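PDB 1BHE: endo-polygalacturonase from Pectobacterium carotovorum subsp. carotovorum, which hydrolyses the alpha-1,4-galacturonosyl linkages of polygalacturonic acid at internal sites, macerating plant tissue during soft rot. Local coordinates for residues S27-A32 and V42-G47; L65-D68 and T72-A75; R152-N157 and F162-V167; V167-I170 and H176-F179; F185-T190 and D202-M207. One frame throughout, in Å; residues are numbered along the deposited sequence.

Interaction 1 of 5, residues S27-A32 and V42-G47; sequences STIQKA and VRLSAG
Ala-32 and Val-42 make the closer of two contacts, formed mainly by apolar side chains, between helix 26-33 and strand 41-45. Val-42 presents both branches: CG1 lies 3.9 Å and CG2 3.8 Å from Ala-32 CB, so the alanine methyl faces the fork of the valine. CG1 stands anti to the backbone N (chi1 165°). Val-42 CG2, left on the N side, also lies 3.5 Å from Ala-32 O. The small alanine lets the helix backbone come this near the strand, with 6.5 Å from Ala-32 CA to Val-42 CA, and a beta-branched residue suits the extended chain opposite it. One turn back along the helix, the longer Ile-29 bridges a wider gap, its CG1 approaching Leu-44 CD1 at a loose 4.4 Å.

In family 28 enzymes the body is a right-handed parallel beta-helix. Helix 26-33, which follows strand 14-19 and leads into 41-45, packs against its N-terminal end and covers apolar side chains of the first coil. Ile-29 and Leu-44 both also touch Phe-52 of strand 51-58.

Polar interactions anchor the two elements separately. On the helix, Gln-30 points away from the strand; its OE1 bonds to the backbone N of Ser-58 and its NE2 to Asn-34 OD1. On the strand, alternate residues turn outward: Arg-43 forms a salt bridge with Asp-68, and Ser-45 OG is hydrogen-bonded to the same carboxylate.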
# COMPACT_ATOMS: atom_id res chain seq x y z
N SER A 27 -17.41 -12.61 15.65
CA SER A 27 -18.77 -12.12 15.86
C SER A 27 -18.85 -11.18 17.05
O SER A 27 -19.68 -10.26 17.03
CB SER A 27 -19.77 -13.27 15.98
OG SER A 27 -19.33 -14.19 16.97
N THR A 28 -18.01 -11.34 18.07
CA THR A 28 -18.01 -10.43 19.21
C THR A 28 -17.58 -9.03 18.76
O THR A 28 -18.21 -8.04 19.12
CB THR A 28 -17.14 -10.92 20.38
OG1 THR A 28 -15.76 -10.95 20.00
CG2 THR A 28 -17.55 -12.32 20.79
N ILE A 29 -16.54 -8.95 17.94
CA ILE A 29 -16.09 -7.66 17.42
C ILE A 29 -17.11 -7.07 16.45
O ILE A 29 -17.44 -5.88 16.53
CB ILE A 29 -14.70 -7.78 16.75
CG1 ILE A 29 -13.64 -8.21 17.77
CG2 ILE A 29 -14.30 -6.44 16.13
CD1 ILE A 29 -12.30 -8.56 17.16
N GLN A 30 -17.64 -7.86 15.53
CA GLN A 30 -18.62 -7.39 14.56
C GLN A 30 -19.87 -6.83 15.24
O GLN A 30 -20.36 -5.76 14.88
CB GLN A 30 -19.02 -8.46 13.54
CG GLN A 30 -19.75 -7.88 12.33
CD GLN A 30 -18.88 -6.88 11.58
OE1 GLN A 30 -17.86 -7.28 11.01
NE2 GLN A 30 -19.27 -5.61 11.61
N LYS A 31 -20.37 -7.54 16.24
CA LYS A 31 -21.54 -7.08 17.00
C LYS A 31 -21.28 -5.72 17.63
O LYS A 31 -22.11 -4.81 17.55
CB LYS A 31 -21.91 -8.11 18.07
CG LYS A 31 -23.14 -7.70 18.88
CD LYS A 31 -23.59 -8.81 19.82
CE LYS A 31 -24.85 -8.40 20.58
NZ LYS A 31 -25.20 -9.41 21.63
N ALA A 32 -20.11 -5.54 18.24
CA ALA A 32 -19.72 -4.27 18.84
C ALA A 32 -19.61 -3.18 17.78
O ALA A 32 -20.04 -2.05 18.02
CB ALA A 32 -18.39 -4.42 19.57
N VAL A 42 -14.62 1.03 18.56
CA VAL A 42 -14.69 -0.19 19.36
C VAL A 42 -13.26 -0.35 19.87
O VAL A 42 -12.34 -0.33 19.04
CB VAL A 42 -15.14 -1.42 18.55
CG1 VAL A 42 -14.86 -2.74 19.26
CG2 VAL A 42 -16.63 -1.27 18.25
N ARG A 43 -13.08 -0.44 21.18
CA ARG A 43 -11.74 -0.54 21.76
C ARG A 43 -11.38 -1.98 22.09
O ARG A 43 -12.13 -2.71 22.73
CB ARG A 43 -11.67 0.34 23.02
CG ARG A 43 -10.30 0.33 23.69
CD ARG A 43 -10.20 1.29 24.87
NE ARG A 43 -8.91 1.15 25.55
CZ ARG A 43 -8.59 1.62 26.75
NH1 ARG A 43 -9.45 2.33 27.47
NH2 ARG A 43 -7.37 1.40 27.24
N LEU A 44 -10.21 -2.41 21.62
CA LEU A 44 -9.70 -3.75 21.82
C LEU A 44 -8.59 -3.72 22.88
O LEU A 44 -7.49 -3.24 22.65
CB LEU A 44 -9.19 -4.31 20.50
CG LEU A 44 -10.09 -5.15 19.60
CD1 LEU A 44 -11.57 -4.86 19.70
CD2 LEU A 44 -9.64 -5.03 18.14
N SER A 45 -8.94 -4.21 24.06
CA SER A 45 -8.04 -4.25 25.20
C SER A 45 -7.71 -5.68 25.62
O SER A 45 -8.31 -6.65 25.17
CB SER A 45 -8.68 -3.51 26.39
OG SER A 45 -8.89 -2.15 26.09
N ALA A 46 -6.71 -5.80 26.50
CA ALA A 46 -6.28 -7.11 26.98
C ALA A 46 -7.25 -7.68 28.01
O ALA A 46 -7.88 -6.95 28.77
CB ALA A 46 -4.90 -6.98 27.62
N GLY A 47 -7.34 -9.00 28.04
CA GLY A 47 -8.19 -9.71 29.01
C GLY A 47 -7.30 -10.80 29.61
O GLY A 47 -6.15 -10.51 29.95

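Interaction 2 of 5, residues L65-D68 and T72-A75; sequences LLID and TLRA
Leu-73 meets two residues of strand 64-67 with different parts of its side chain. Its methyl CD2 touches Leu-65 CD1 at 3.8 Å; the two leucines cross at about a right angle, and one methyl of each makes the contact. Nearer the backbone, Leu-73 CB meets Ile-67 CD1 at 4.2 Å. In Leu-73, CG stands anti to the backbone N (chi1 170°), a torsion that turns CG and its CD2 methyl toward Leu-65. Branched aliphatic side chains suit this place because they fill the interior between two strands that each pair with others.

Other apolar residues surround the three. Phe-52 and Phe-102 lean on Leu-73, Leu-44 on Leu-65, and Ile-119 on Ile-67. On the outer side of strand 72-75 a charged residue takes over: Arg-74 is salt-bridged to Asp-120, and its long side chain also touches Val-51 and Leu-53 of strand 51-58.

The contact thus lies inside the parallel beta-helix, across a short bend of the chain. Strand 64-67 pairs in parallel with strands 41-45 and 112-114, and strand 72-75 does the same with strands 51-58 and 118-120.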
# COMPACT_ATOMS: atom_id res chain seq x y z
N LEU A 65 -12.01 1.54 14.71
CA LEU A 65 -11.43 0.47 15.50
C LEU A 65 -10.23 1.07 16.24
O LEU A 65 -9.43 1.79 15.64
CB LEU A 65 -10.92 -0.69 14.67
CG LEU A 65 -11.61 -2.04 14.69
CD1 LEU A 65 -10.73 -3.09 14.00
CD2 LEU A 65 -11.99 -2.52 16.08
N LEU A 66 -10.12 0.74 17.51
CA LEU A 66 -9.02 1.21 18.36
C LEU A 66 -8.36 0.00 19.02
O LEU A 66 -9.05 -0.79 19.66
CB LEU A 66 -9.56 2.17 19.42
CG LEU A 66 -8.62 2.53 20.57
CD1 LEU A 66 -7.34 3.14 20.03
CD2 LEU A 66 -9.31 3.47 21.55
N ILE A 67 -7.07 -0.19 18.79
CA ILE A 67 -6.35 -1.35 19.32
C ILE A 67 -5.31 -0.88 20.33
O ILE A 67 -4.44 -0.08 19.99
CB ILE A 67 -5.65 -2.15 18.20
CG1 ILE A 67 -6.58 -2.36 17.01
CG2 ILE A 67 -5.14 -3.49 18.72
CD1 ILE A 67 -5.91 -2.93 15.78
N ASP A 68 -5.41 -1.31 21.58
CA ASP A 68 -4.51 -0.86 22.63
C ASP A 68 -3.05 -1.26 22.43
O ASP A 68 -2.74 -2.28 21.81
CB ASP A 68 -4.95 -1.43 23.97
CG ASP A 68 -6.16 -0.79 24.60
OD1 ASP A 68 -6.79 0.11 24.01
OD2 ASP A 68 -6.51 -1.20 25.74
N THR A 72 -3.01 -7.33 19.99
CA THR A 72 -2.91 -7.70 18.58
C THR A 72 -4.26 -8.17 18.06
O THR A 72 -4.92 -8.99 18.71
CB THR A 72 -1.88 -8.82 18.39
OG1 THR A 72 -0.60 -8.40 18.90
CG2 THR A 72 -1.71 -9.18 16.92
N LEU A 73 -4.68 -7.66 16.92
CA LEU A 73 -5.87 -8.18 16.22
C LEU A 73 -5.25 -9.07 15.14
O LEU A 73 -4.59 -8.56 14.23
CB LEU A 73 -6.72 -7.06 15.66
CG LEU A 73 -7.85 -7.44 14.70
CD1 LEU A 73 -8.89 -8.31 15.40
CD2 LEU A 73 -8.52 -6.20 14.13
N ARG A 74 -5.40 -10.37 15.28
CA ARG A 74 -4.78 -11.34 14.38
C ARG A 74 -5.74 -12.11 13.49
O ARG A 74 -6.73 -12.68 13.95
CB ARG A 74 -3.99 -12.33 15.26
CG ARG A 74 -3.13 -13.34 14.52
CD ARG A 74 -2.37 -14.22 15.52
NE ARG A 74 -1.31 -13.46 16.17
CZ ARG A 74 -0.78 -13.72 17.36
NH1 ARG A 74 -1.19 -14.74 18.09
NH2 ARG A 74 0.17 -12.92 17.83
N ALA A 75 -5.41 -12.13 12.19
CA ALA A 75 -6.23 -12.84 11.21
C ALA A 75 -6.06 -14.35 11.35
O ALA A 75 -4.92 -14.85 11.37
CB ALA A 75 -5.87 -12.38 9.80

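Interaction 3 of 5, residues R152-N157 and F162-V167; sequences RLIQIN and FTLYNV
Ile-156 and Phe-162 each have a first torsion that directs the side chain toward the other. In the isoleucine, CG1 anti to the carbonyl carbon, with a roughly extended chi2, carries CD1 over the ring; in the phenylalanine CG is anti to the backbone N (chi1 -171°), which swings the ring in beneath that methyl. The result is a CH-pi contact: Ile-156 CD1 sits 3.7 Å from the centroid of the Phe-162 ring, 20° off the normal, displaced toward the rim at CD1 and CE1. A flat ring offers the slim methyl a broad surface here. Beside it the contact is looser, Ile-154 CD1 reaching Leu-164 CD2 at 4.3 Å.

Outside, Arg-152 in the preceding loop and Gln-155 and Asn-157 of the strand form a polar chain. Arg-152 NH1 bonds to Gln-155 OE1 at 2.8 Å; OE1 lies close to the guanidinium plane, while NH1 stands somewhat out of the Gln-155 carbonyl plane. Gln-155 NE2 donates to a lone pair of Asn-157 OD1 at 2.6 Å, nearly straight (167°). Held at both ends, the Gln-155 amide has its rotation fixed.

Strand 154-157 pairs in parallel with 103-106 and 177-180, strand 162-165 with 112-114 and 183-193, and the chain turns a corner at Asn-166: the stacked coils of a parallel beta-helix.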
# COMPACT_ATOMS: atom_id res chain seq x y z
N ARG A 152 -6.14 -9.45 1.66
CA ARG A 152 -5.54 -8.17 1.98
C ARG A 152 -5.85 -7.82 3.44
O ARG A 152 -6.87 -8.30 3.95
CB ARG A 152 -6.10 -7.06 1.08
CG ARG A 152 -5.60 -7.19 -0.36
CD ARG A 152 -6.31 -6.19 -1.27
NE ARG A 152 -5.71 -6.20 -2.61
CZ ARG A 152 -6.26 -5.60 -3.67
NH1 ARG A 152 -7.41 -4.95 -3.56
NH2 ARG A 152 -5.64 -5.68 -4.84
N LEU A 153 -5.01 -7.03 4.09
CA LEU A 153 -5.28 -6.68 5.49
C LEU A 153 -6.41 -5.66 5.61
O LEU A 153 -7.37 -5.85 6.35
CB LEU A 153 -4.05 -6.09 6.17
CG LEU A 153 -3.05 -6.94 6.92
CD1 LEU A 153 -2.22 -6.03 7.83
CD2 LEU A 153 -3.66 -8.07 7.74
N ILE A 154 -6.26 -4.53 4.92
CA ILE A 154 -7.26 -3.46 5.02
C ILE A 154 -7.69 -3.07 3.61
O ILE A 154 -6.83 -2.70 2.82
CB ILE A 154 -6.69 -2.23 5.76
CG1 ILE A 154 -6.48 -2.52 7.26
CG2 ILE A 154 -7.58 -1.00 5.61
CD1 ILE A 154 -5.54 -1.52 7.91
N GLN A 155 -8.97 -3.18 3.32
CA GLN A 155 -9.51 -2.83 2.00
C GLN A 155 -10.57 -1.75 2.17
O GLN A 155 -11.56 -1.95 2.87
CB GLN A 155 -10.11 -4.08 1.36
CG GLN A 155 -10.83 -3.83 0.05
CD GLN A 155 -9.90 -3.63 -1.13
OE1 GLN A 155 -8.87 -4.30 -1.28
NE2 GLN A 155 -10.26 -2.68 -1.99
N ILE A 156 -10.35 -0.59 1.59
CA ILE A 156 -11.26 0.55 1.72
C ILE A 156 -11.82 0.94 0.35
O ILE A 156 -11.05 1.26 -0.55
CB ILE A 156 -10.56 1.75 2.36
CG1 ILE A 156 -9.87 1.37 3.68
CG2 ILE A 156 -11.55 2.88 2.59
CD1 ILE A 156 -8.64 2.21 3.98
N ASN A 157 -13.14 0.89 0.19
CA ASN A 157 -13.76 1.17 -1.10
C ASN A 157 -14.78 2.30 -1.05
O ASN A 157 -15.54 2.40 -0.08
CB ASN A 157 -14.54 -0.08 -1.58
CG ASN A 157 -13.72 -1.34 -1.71
OD1 ASN A 157 -12.52 -1.30 -1.97
ND2 ASN A 157 -14.33 -2.50 -1.54
N PHE A 162 -11.08 8.72 5.37
CA PHE A 162 -10.74 7.56 6.17
C PHE A 162 -9.41 7.85 6.87
O PHE A 162 -8.54 8.47 6.25
CB PHE A 162 -10.59 6.30 5.30
CG PHE A 162 -10.44 5.03 6.09
CD1 PHE A 162 -9.21 4.61 6.55
CD2 PHE A 162 -11.55 4.27 6.41
CE1 PHE A 162 -9.09 3.45 7.30
CE2 PHE A 162 -11.45 3.12 7.16
CZ PHE A 162 -10.21 2.70 7.61
N THR A 163 -9.23 7.41 8.11
CA THR A 163 -8.01 7.67 8.85
C THR A 163 -7.34 6.37 9.31
O THR A 163 -8.01 5.48 9.82
CB THR A 163 -8.31 8.51 10.12
OG1 THR A 163 -8.82 9.79 9.73
CG2 THR A 163 -7.05 8.70 10.97
N LEU A 164 -6.03 6.28 9.15
CA LEU A 164 -5.21 5.17 9.61
C LEU A 164 -4.12 5.81 10.50
O LEU A 164 -3.27 6.50 9.93
CB LEU A 164 -4.52 4.48 8.45
CG LEU A 164 -4.38 2.98 8.34
CD1 LEU A 164 -3.11 2.59 7.58
CD2 LEU A 164 -4.49 2.22 9.65
N TYR A 165 -4.18 5.63 11.81
CA TYR A 165 -3.25 6.35 12.67
C TYR A 165 -2.57 5.58 13.78
O TYR A 165 -3.24 4.85 14.51
CB TYR A 165 -4.09 7.47 13.34
CG TYR A 165 -3.34 8.32 14.34
CD1 TYR A 165 -2.27 9.11 13.96
CD2 TYR A 165 -3.73 8.34 15.67
CE1 TYR A 165 -1.59 9.90 14.88
CE2 TYR A 165 -3.08 9.13 16.60
CZ TYR A 165 -2.00 9.90 16.19
OH TYR A 165 -1.35 10.69 17.12
N ASN A 166 -1.28 5.88 13.97
CA ASN A 166 -0.55 5.36 15.13
C ASN A 166 -0.79 3.87 15.31
O ASN A 166 -1.22 3.46 16.38
CB ASN A 166 -1.06 6.17 16.33
CG ASN A 166 -0.32 5.96 17.64
OD1 ASN A 166 0.86 5.63 17.64
ND2 ASN A 166 -1.03 6.13 18.75
N VAL A 167 -0.51 3.05 14.31
CA VAL A 167 -0.78 1.61 14.38
C VAL A 167 0.24 0.79 13.61
O VAL A 167 0.86 1.28 12.67
CB VAL A 167 -2.22 1.42 13.83
CG1 VAL A 167 -2.29 1.84 12.37
CG2 VAL A 167 -2.71 -0.01 14.00

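Interaction 4 of 5, residues V167-I170 and H176-F179; sequences VSLI and HVVF
This is a small, buried packing contact between the end of one coil of the parallel beta-helix and the start of the next, where Leu-169 meets His-176 and Val-177 across a loop of five residues. Leu-169 CD1 presses against Val-177 CG2 at 3.5 Å, tighter than ordinary van der Waals packing, and the two side chains cross at about a right angle. The leucine reaches this far because its CG is anti to the carbonyl carbon (chi1 -47°), which projects the isobutyl end over the interior. Val-177, with CG1 anti to its backbone N, turns the other branch to meet it. The long leucine thus spans the interior to the valine methyl.

The histidine contact is less close but buries more surface. His-176 CD2 lies 4.0 Å from Leu-169 O and 4.2 Å from Leu-169 CB; it is the ring atom nearest the leucine, which approaches obliquely. Both ring nitrogens are engaged by other residues: NE2 with Thr-194 OG1, its strongest polar partner, and ND1 with the carbonyl oxygen of Asp-202, with a weak second bond to Thr-201 O. Histidine suits the place because its ring offers carbon to Leu-169 while its nitrogens reach these partners, whose bonds fix its rotation. The His-176 side chain is about 8 Å from that of Asp-223, the predicted proton donor.

Leu-169 also packs on Leu-153, Ile-154 and Ile-192. Around the contact, strand 167-170 runs parallel to strands 118-120 and 183-193, while strand 177-180 pairs with 154-157 before it and 204-207 after it.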
# COMPACT_ATOMS: atom_id res chain seq x y z
N VAL A 167 -0.51 3.05 14.31
CA VAL A 167 -0.78 1.61 14.38
C VAL A 167 0.24 0.79 13.61
O VAL A 167 0.86 1.28 12.67
CB VAL A 167 -2.22 1.42 13.83
CG1 VAL A 167 -2.29 1.84 12.37
CG2 VAL A 167 -2.71 -0.01 14.00
N SER A 168 0.43 -0.47 13.99
CA SER A 168 1.37 -1.34 13.30
C SER A 168 0.61 -2.42 12.52
O SER A 168 -0.34 -3.01 13.01
CB SER A 168 2.37 -2.03 14.23
OG SER A 168 3.18 -1.09 14.91
N LEU A 169 1.03 -2.65 11.29
CA LEU A 169 0.45 -3.65 10.40
C LEU A 169 1.57 -4.61 10.00
O LEU A 169 2.55 -4.16 9.40
CB LEU A 169 -0.15 -3.03 9.14
CG LEU A 169 -1.04 -1.80 9.32
CD1 LEU A 169 -1.53 -1.28 7.98
CD2 LEU A 169 -2.23 -2.11 10.23
N ILE A 170 1.48 -5.87 10.40
CA ILE A 170 2.52 -6.84 10.14
C ILE A 170 2.04 -8.11 9.44
O ILE A 170 0.91 -8.56 9.54
CB ILE A 170 3.26 -7.29 11.42
CG1 ILE A 170 2.35 -8.10 12.34
CG2 ILE A 170 3.86 -6.10 12.17
CD1 ILE A 170 3.05 -8.63 13.57
N HIS A 176 -1.17 -4.62 2.16
CA HIS A 176 -1.52 -4.22 3.52
C HIS A 176 -2.73 -3.28 3.55
O HIS A 176 -3.68 -3.51 4.29
CB HIS A 176 -0.35 -3.52 4.22
CG HIS A 176 0.82 -4.41 4.51
ND1 HIS A 176 1.67 -4.89 3.54
CD2 HIS A 176 1.29 -4.90 5.69
CE1 HIS A 176 2.61 -5.64 4.10
NE2 HIS A 176 2.41 -5.67 5.40
N VAL A 177 -2.63 -2.17 2.82
CA VAL A 177 -3.68 -1.16 2.79
C VAL A 177 -4.00 -0.74 1.36
O VAL A 177 -3.11 -0.37 0.58
CB VAL A 177 -3.31 0.12 3.57
CG1 VAL A 177 -4.50 1.09 3.61
CG2 VAL A 177 -2.84 -0.12 4.99
N VAL A 178 -5.28 -0.78 1.01
CA VAL A 178 -5.76 -0.38 -0.31
C VAL A 178 -6.89 0.64 -0.12
O VAL A 178 -7.81 0.39 0.65
CB VAL A 178 -6.29 -1.56 -1.15
CG1 VAL A 178 -6.96 -1.07 -2.43
CG2 VAL A 178 -5.18 -2.55 -1.50
N PHE A 179 -6.78 1.77 -0.80
CA PHE A 179 -7.79 2.82 -0.75
C PHE A 179 -8.31 3.01 -2.18
O PHE A 179 -7.64 3.68 -2.98
CB PHE A 179 -7.22 4.13 -0.20
CG PHE A 179 -8.24 5.20 0.03
CD1 PHE A 179 -9.16 5.10 1.06
CD2 PHE A 179 -8.28 6.32 -0.79
CE1 PHE A 179 -10.11 6.09 1.27
CE2 PHE A 179 -9.22 7.31 -0.58
CZ PHE A 179 -10.14 7.20 0.44

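Interaction 5 of 5, residues F185-T190 and D202-M207; sequences FTAWKT and DGIDPM
Phe-185 opens the contact inside the right-handed parallel beta-helix: its CE2 meets Ile-204 CG2 at 3.8 Å, the methyl coming at the ring obliquely. The ring is sent inward by a CG anti to the backbone N (chi1 170°), and it also meets the Phe-179 ring at about 30° between planes. A large aromatic suits this level of the core, where it is packed between residues of several strands, among them Phe-162, Val-177 and Ile-212.

Thr-186 points the other way, and its hydroxyl bonds to Arg-4 of the N-terminal stretch that runs along the outside. Ala-187 faces inward again, and this small residue leaves the distance to be spanned by Ile-204. Trp-188 turns outward and meets the ring of Tyr-216. At Lys-189 the chain takes a left-handed backbone conformation and rounds a corner, and the ammonium group of Lys-189 forms a salt bridge with Glu-8.

Ile-204, on the opposite strand, divides its two branches between the two inward residues of strand 185-188. Its CG2 goes to the phenylalanine ring, and its longer branch goes to the alanine. CG1 lies anti to the carbonyl carbon and chi2 is extended at 176°, which together bring Ile-204 CD1 to 3.8 Å from Ala-187 CB.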
# COMPACT_ATOMS: atom_id res chain seq x y z
N PHE A 185 -7.89 10.18 2.35
CA PHE A 185 -7.29 9.09 3.10
C PHE A 185 -6.01 9.63 3.74
O PHE A 185 -5.17 10.19 3.04
CB PHE A 185 -6.95 7.88 2.23
CG PHE A 185 -6.13 6.82 2.90
CD1 PHE A 185 -6.71 5.93 3.79
CD2 PHE A 185 -4.77 6.72 2.66
CE1 PHE A 185 -5.95 4.95 4.42
CE2 PHE A 185 -4.01 5.74 3.28
CZ PHE A 185 -4.60 4.85 4.16
N THR A 186 -5.91 9.47 5.05
CA THR A 186 -4.73 9.92 5.77
C THR A 186 -4.14 8.75 6.57
O THR A 186 -4.83 8.19 7.42
CB THR A 186 -5.07 11.06 6.75
OG1 THR A 186 -5.48 12.22 6.00
CG2 THR A 186 -3.88 11.46 7.62
N ALA A 187 -2.89 8.42 6.27
CA ALA A 187 -2.15 7.41 7.03
C ALA A 187 -1.03 8.20 7.74
O ALA A 187 -0.28 8.91 7.07
CB ALA A 187 -1.58 6.31 6.17
N TRP A 188 -1.02 8.18 9.06
CA TRP A 188 -0.07 9.00 9.84
C TRP A 188 0.47 8.16 10.99
O TRP A 188 -0.30 7.50 11.68
CB TRP A 188 -0.81 10.22 10.34
CG TRP A 188 -0.01 11.31 10.99
CD1 TRP A 188 0.85 11.20 12.04
CD2 TRP A 188 -0.02 12.70 10.62
NE1 TRP A 188 1.38 12.43 12.35
CE2 TRP A 188 0.85 13.37 11.49
CE3 TRP A 188 -0.71 13.43 9.64
CZ2 TRP A 188 1.08 14.74 11.40
CZ3 TRP A 188 -0.48 14.79 9.55
CH2 TRP A 188 0.40 15.43 10.44
N LYS A 189 1.79 8.09 11.14
CA LYS A 189 2.38 7.23 12.16
C LYS A 189 1.96 5.78 11.97
O LYS A 189 1.69 5.05 12.92
CB LYS A 189 2.08 7.75 13.57
CG LYS A 189 3.08 8.83 13.99
CD LYS A 189 2.62 9.57 15.24
CE LYS A 189 3.66 10.62 15.67
NZ LYS A 189 3.11 11.49 16.75
N THR A 190 1.92 5.34 10.71
CA THR A 190 1.55 3.97 10.38
C THR A 190 2.85 3.18 10.23
O THR A 190 3.74 3.63 9.50
CB THR A 190 0.73 3.87 9.09
OG1 THR A 190 -0.58 4.43 9.31
CG2 THR A 190 0.55 2.43 8.65
N ASP A 202 2.32 -5.23 -1.15
CA ASP A 202 2.37 -3.78 -1.23
C ASP A 202 1.93 -3.18 0.11
O ASP A 202 1.02 -3.72 0.75
CB ASP A 202 1.48 -3.22 -2.33
CG ASP A 202 1.94 -3.51 -3.74
OD1 ASP A 202 2.89 -4.28 -3.95
OD2 ASP A 202 1.33 -2.96 -4.68
N GLY A 203 2.57 -2.08 0.48
CA GLY A 203 2.26 -1.42 1.74
C GLY A 203 0.95 -0.65 1.70
O GLY A 203 -0.04 -1.06 2.31
N ILE A 204 0.96 0.52 1.07
CA ILE A 204 -0.22 1.37 0.96
C ILE A 204 -0.43 1.78 -0.50
O ILE A 204 0.41 2.48 -1.06
CB ILE A 204 -0.14 2.66 1.80
CG1 ILE A 204 0.07 2.37 3.29
CG2 ILE A 204 -1.43 3.46 1.60
CD1 ILE A 204 0.25 3.61 4.14
N ASP A 205 -1.56 1.39 -1.08
CA ASP A 205 -1.86 1.67 -2.47
C ASP A 205 -3.19 2.37 -2.72
O ASP A 205 -4.24 1.74 -2.78
CB ASP A 205 -1.94 0.37 -3.29
CG ASP A 205 -0.74 -0.51 -3.45
OD1 ASP A 205 0.34 -0.24 -2.90
OD2 ASP A 205 -0.84 -1.54 -4.17
N PRO A 206 -3.14 3.66 -3.01
CA PRO A 206 -4.29 4.41 -3.49
C PRO A 206 -4.60 3.95 -4.91
O PRO A 206 -3.69 3.84 -5.73
CB PRO A 206 -3.84 5.87 -3.44
CG PRO A 206 -2.53 5.88 -2.73
CD PRO A 206 -1.92 4.51 -3.00
N MET A 207 -5.85 3.61 -5.21
CA MET A 207 -6.28 3.11 -6.50
C MET A 207 -7.46 3.91 -7.04
O MET A 207 -8.56 3.83 -6.49
CB MET A 207 -6.72 1.64 -6.38
CG MET A 207 -5.60 0.65 -6.08
SD MET A 207 -6.19 -1.05 -5.97
CE MET A 207 -4.64 -1.87 -5.58

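How the interactions relate
From the N terminus the five contacts follow in series, and none encloses or crosses another. Interaction 1 closes the connection 33-41 from the capping helix to strand 41-45, and interaction 2 closes the short bend at 69-71; the two touch through the paired strands 41-45 and 64-67. Interaction 3 closes 158-161, interaction 4 opens on the same Val-167 and closes 171-175, and interaction 5 closes 191-201. These last three lie within 6 to 7 Å of one another, centre to centre, joined by backbone bonds such as Ile-154 N to His-176 O. Interactions 1 and 2 join the N-terminal coils and 3 to 5 those nearer the middle, the two groups about 5 Å apart at their nearest atoms.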